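Rhodopsin (PDB 6KFQ) probably works as a light-driven proton pump, a heat-stable microbial rhodopsin that carries a retinal chromophore within its bundle of transmembrane helices. Local coordinates at residues A[146-149]-A[150-154]. Numbering follows the deposited sequence.
Sequences VSRL and FAEAS. With MPG ([(Z)-octadec-9-enyl] (2R)-2,3-bis(oxidanyl)propanoate), chain F; SO4 (sulfate ion), chain S.
Arg148 reaches one helical turn along to Glu152 and grips a single carboxylate oxygen side-on with two nitrogens. NE makes the straighter bond, 2.9 Å to OE2 of Glu152 at 159° and on that oxygen's anti lone pair; NH2 of Arg148 adds a longer, more bent one of 3.2 Å to the same OE2. For both bonds OE2 lies near the guanidinium plane, and the carboxylate is turned 32° from it. With CG anti to the backbone N (chi1 178°) and a bend at chi2, the arginine chain brings this edge to the glutamate. Its outer edge holds a sulfate, probably a crystallisation ion, with NH1 2.9 Å from O1 and NH2 2.8 Å from O3; Asn97 and Phe100 also bind it. Replacing Arg148 by alanine would probably leave Glu152 OE2 without its charged mate and the sulfate to those two partners. Away from this polar end, packing tightens: buried Leu149 and Ala153 press on Ala90 of helix 70-90 and Phe164 of helix 158-184. On the lipid side the fit is looser, Val146 CG2 standing 4.3 Å from Phe150 CE1 while an MPG chain lies over one face of the ring. The whole is an i/i+4 salt bridge on the last turns of a transmembrane helix in the seven-helix microbial rhodopsin fold.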
ATOM      1  N   VAL A 146      -4.426  14.795   2.073  1.00 27.80           N
ATOM      2  CA  VAL A 146      -3.818  16.105   1.880  1.00 30.48           C
ATOM      3  C   VAL A 146      -4.527  17.164   2.714  1.00 36.71           C
ATOM      4  O   VAL A 146      -3.881  18.007   3.347  1.00 40.61           O
ATOM      5  CB  VAL A 146      -3.805  16.470   0.385  1.00 35.41           C
ATOM      6  CG1 VAL A 146      -3.474  17.941   0.196  1.00 41.61           C
ATOM      7  CG2 VAL A 146      -2.808  15.597  -0.364  1.00 37.06           C
ATOM      8  N   SER A 147      -5.861  17.137   2.742  1.00 32.02           N
ATOM      9  CA  SER A 147      -6.605  18.208   3.396  1.00 33.73           C
ATOM     10  C   SER A 147      -6.612  18.081   4.915  1.00 35.71           C
ATOM     11  O   SER A 147      -6.712  19.094   5.613  1.00 43.74           O
ATOM     12  CB  SER A 147      -8.046  18.235   2.880  1.00 33.18           C
ATOM     13  OG  SER A 147      -8.730  17.055   3.267  1.00 34.85           O
ATOM     14  N   ARG A 148      -6.521  16.866   5.447  1.00 33.25           N
ATOM     15  CA  ARG A 148      -6.615  16.649   6.887  1.00 32.33           C
ATOM     16  C   ARG A 148      -5.288  16.281   7.531  1.00 33.59           C
ATOM     17  O   ARG A 148      -4.872  16.922   8.500  1.00 34.31           O
ATOM     18  CB  ARG A 148      -7.645  15.553   7.179  1.00 31.77           C
ATOM     19  CG  ARG A 148      -7.794  15.205   8.648  1.00 33.94           C
ATOM     20  CD  ARG A 148      -8.430  16.341   9.433  1.00 41.12           C
ATOM     21  NE  ARG A 148      -8.556  15.989  10.840  1.00 45.49           N
ATOM     22  CZ  ARG A 148      -9.625  15.410  11.368  1.00 47.76           C
ATOM     23  NH1 ARG A 148     -10.677  15.135  10.608  1.00 48.66           N
ATOM     24  NH2 ARG A 148      -9.644  15.118  12.660  1.00 51.36           N
ATOM     25  N   LEU A 149      -4.600  15.256   7.023  1.00 31.90           N
ATOM     26  CA  LEU A 149      -3.448  14.740   7.762  1.00 29.99           C
ATOM     27  C   LEU A 149      -2.239  15.659   7.675  1.00 32.14           C
ATOM     28  O   LEU A 149      -1.464  15.734   8.636  1.00 35.33           O
ATOM     29  CB  LEU A 149      -3.091  13.335   7.283  1.00 28.83           C
ATOM     30  CG  LEU A 149      -4.074  12.240   7.690  1.00 30.55           C
ATOM     31  CD1 LEU A 149      -3.541  10.870   7.300  1.00 30.06           C
ATOM     32  CD2 LEU A 149      -4.368  12.314   9.180  1.00 32.00           C
ATOM     33  N   PHE A 150      -2.039  16.358   6.551  1.00 34.13           N
ATOM     34  CA  PHE A 150      -0.927  17.307   6.496  1.00 35.14           C
ATOM     35  C   PHE A 150      -1.111  18.410   7.527  1.00 36.62           C
ATOM     36  O   PHE A 150      -0.142  18.861   8.148  1.00 34.20           O
ATOM     37  CB  PHE A 150      -0.791  17.903   5.095  1.00 39.28           C
ATOM     38  CG  PHE A 150       0.081  17.092   4.170  1.00 38.55           C
ATOM     39  CD1 PHE A 150      -0.458  16.059   3.423  1.00 35.94           C
ATOM     40  CD2 PHE A 150       1.441  17.363   4.055  1.00 41.00           C
ATOM     41  CE1 PHE A 150       0.336  15.302   2.568  1.00 33.99           C
ATOM     42  CE2 PHE A 150       2.245  16.615   3.200  1.00 38.30           C
ATOM     43  CZ  PHE A 150       1.689  15.584   2.455  1.00 37.76           C
ATOM     44  N   ALA A 151      -2.351  18.855   7.723  1.00 34.95           N
ATOM     45  CA  ALA A 151      -2.606  19.876   8.730  1.00 38.66           C
ATOM     46  C   ALA A 151      -2.401  19.324  10.134  1.00 36.83           C
ATOM     47  O   ALA A 151      -1.813  19.995  10.990  1.00 37.26           O
ATOM     48  CB  ALA A 151      -4.021  20.431   8.565  1.00 40.72           C
ATOM     49  N   GLU A 152      -2.883  18.106  10.389  1.00 35.02           N
ATOM     50  CA  GLU A 152      -2.688  17.493  11.697  1.00 33.80           C
ATOM     51  C   GLU A 152      -1.208  17.316  12.007  1.00 32.66           C
ATOM     52  O   GLU A 152      -0.755  17.637  13.111  1.00 34.50           O
ATOM     53  CB  GLU A 152      -3.405  16.148  11.748  1.00 33.77           C
ATOM     54  CG  GLU A 152      -4.926  16.267  11.661  1.00 34.21           C
ATOM     55  CD  GLU A 152      -5.563  16.474  13.016  1.00 40.15           C
ATOM     56  OE1 GLU A 152      -4.819  16.550  14.020  1.00 41.19           O
ATOM     57  OE2 GLU A 152      -6.812  16.549  13.077  1.00 40.50           O
ATOM     58  N   ALA A 153      -0.438  16.816  11.037  1.00 32.02           N
ATOM     59  CA  ALA A 153       0.973  16.536  11.282  1.00 36.79           C
ATOM     60  C   ALA A 153       1.773  17.803  11.554  1.00 42.87           C
ATOM     61  O   ALA A 153       2.825  17.746  12.206  1.00 45.10           O
ATOM     62  CB  ALA A 153       1.566  15.780  10.092  1.00 35.84           C
ATOM     63  N   SER A 154       1.310  18.951  11.058  1.00 43.73           N
ATOM     64  CA  SER A 154       2.031  20.190  11.301  1.00 43.73           C
ATOM     65  C   SER A 154       1.956  20.631  12.758  1.00 43.76           C
ATOM     66  O   SER A 154       2.717  21.516  13.154  1.00 45.56           O
ATOM     67  CB  SER A 154       1.489  21.290  10.391  1.00 49.14           C
ATOM     68  OG  SER A 154       0.130  21.546  10.689  1.00 54.40           O
TER
HETATM   69  C4  MPG F 305       0.380  18.875   0.302  1.00 61.37           C
HETATM   70  C5  MPG F 305       1.599  18.258  -0.339  1.00 62.12           C
HETATM   71  C6  MPG F 305       1.303  17.441  -1.574  1.00 61.98           C
HETATM   72  C7  MPG F 305       2.521  16.768  -2.197  1.00 61.85           C
HETATM   73  C8  MPG F 305       2.229  16.083  -3.497  1.00 61.55           C
HETATM   74  C9  MPG F 305       3.404  15.374  -4.098  1.00 59.97           C
HETATM   75  C10 MPG F 305       3.394  14.849  -5.297  1.00 59.22           C
HETATM   76  C11 MPG F 305       2.215  14.924  -6.218  1.00 59.49           C
HETATM   77  C12 MPG F 305       2.509  14.511  -7.626  1.00 59.35           C
HETATM   78  C13 MPG F 305       2.698  13.019  -7.846  1.00 59.31           C
HETATM   79  C14 MPG F 305       2.998  12.671  -9.284  1.00 58.29           C
HETATM   80  C15 MPG F 305       3.025  11.196  -9.611  1.00 54.33           C
HETATM   81  C16 MPG F 305       3.333  10.922 -11.063  1.00 52.83           C
HETATM   82  C17 MPG F 305       3.213   9.496 -11.530  1.00 52.90           C
HETATM   83  C18 MPG F 305       3.487   9.327 -13.007  1.00 52.59           C
HETATM   84  S   SO4 S 318     -12.887  13.171  13.191  1.00 43.44           S
HETATM   85  O1  SO4 S 318     -12.921  13.797  11.875  1.00 40.75           O
HETATM   86  O2  SO4 S 318     -12.852  11.718  13.085  1.00 42.98           O
HETATM   87  O3  SO4 S 318     -11.694  13.642  13.894  1.00 47.09           O
HETATM   88  O4  SO4 S 318     -14.068  13.546  13.967  1.00 47.24           O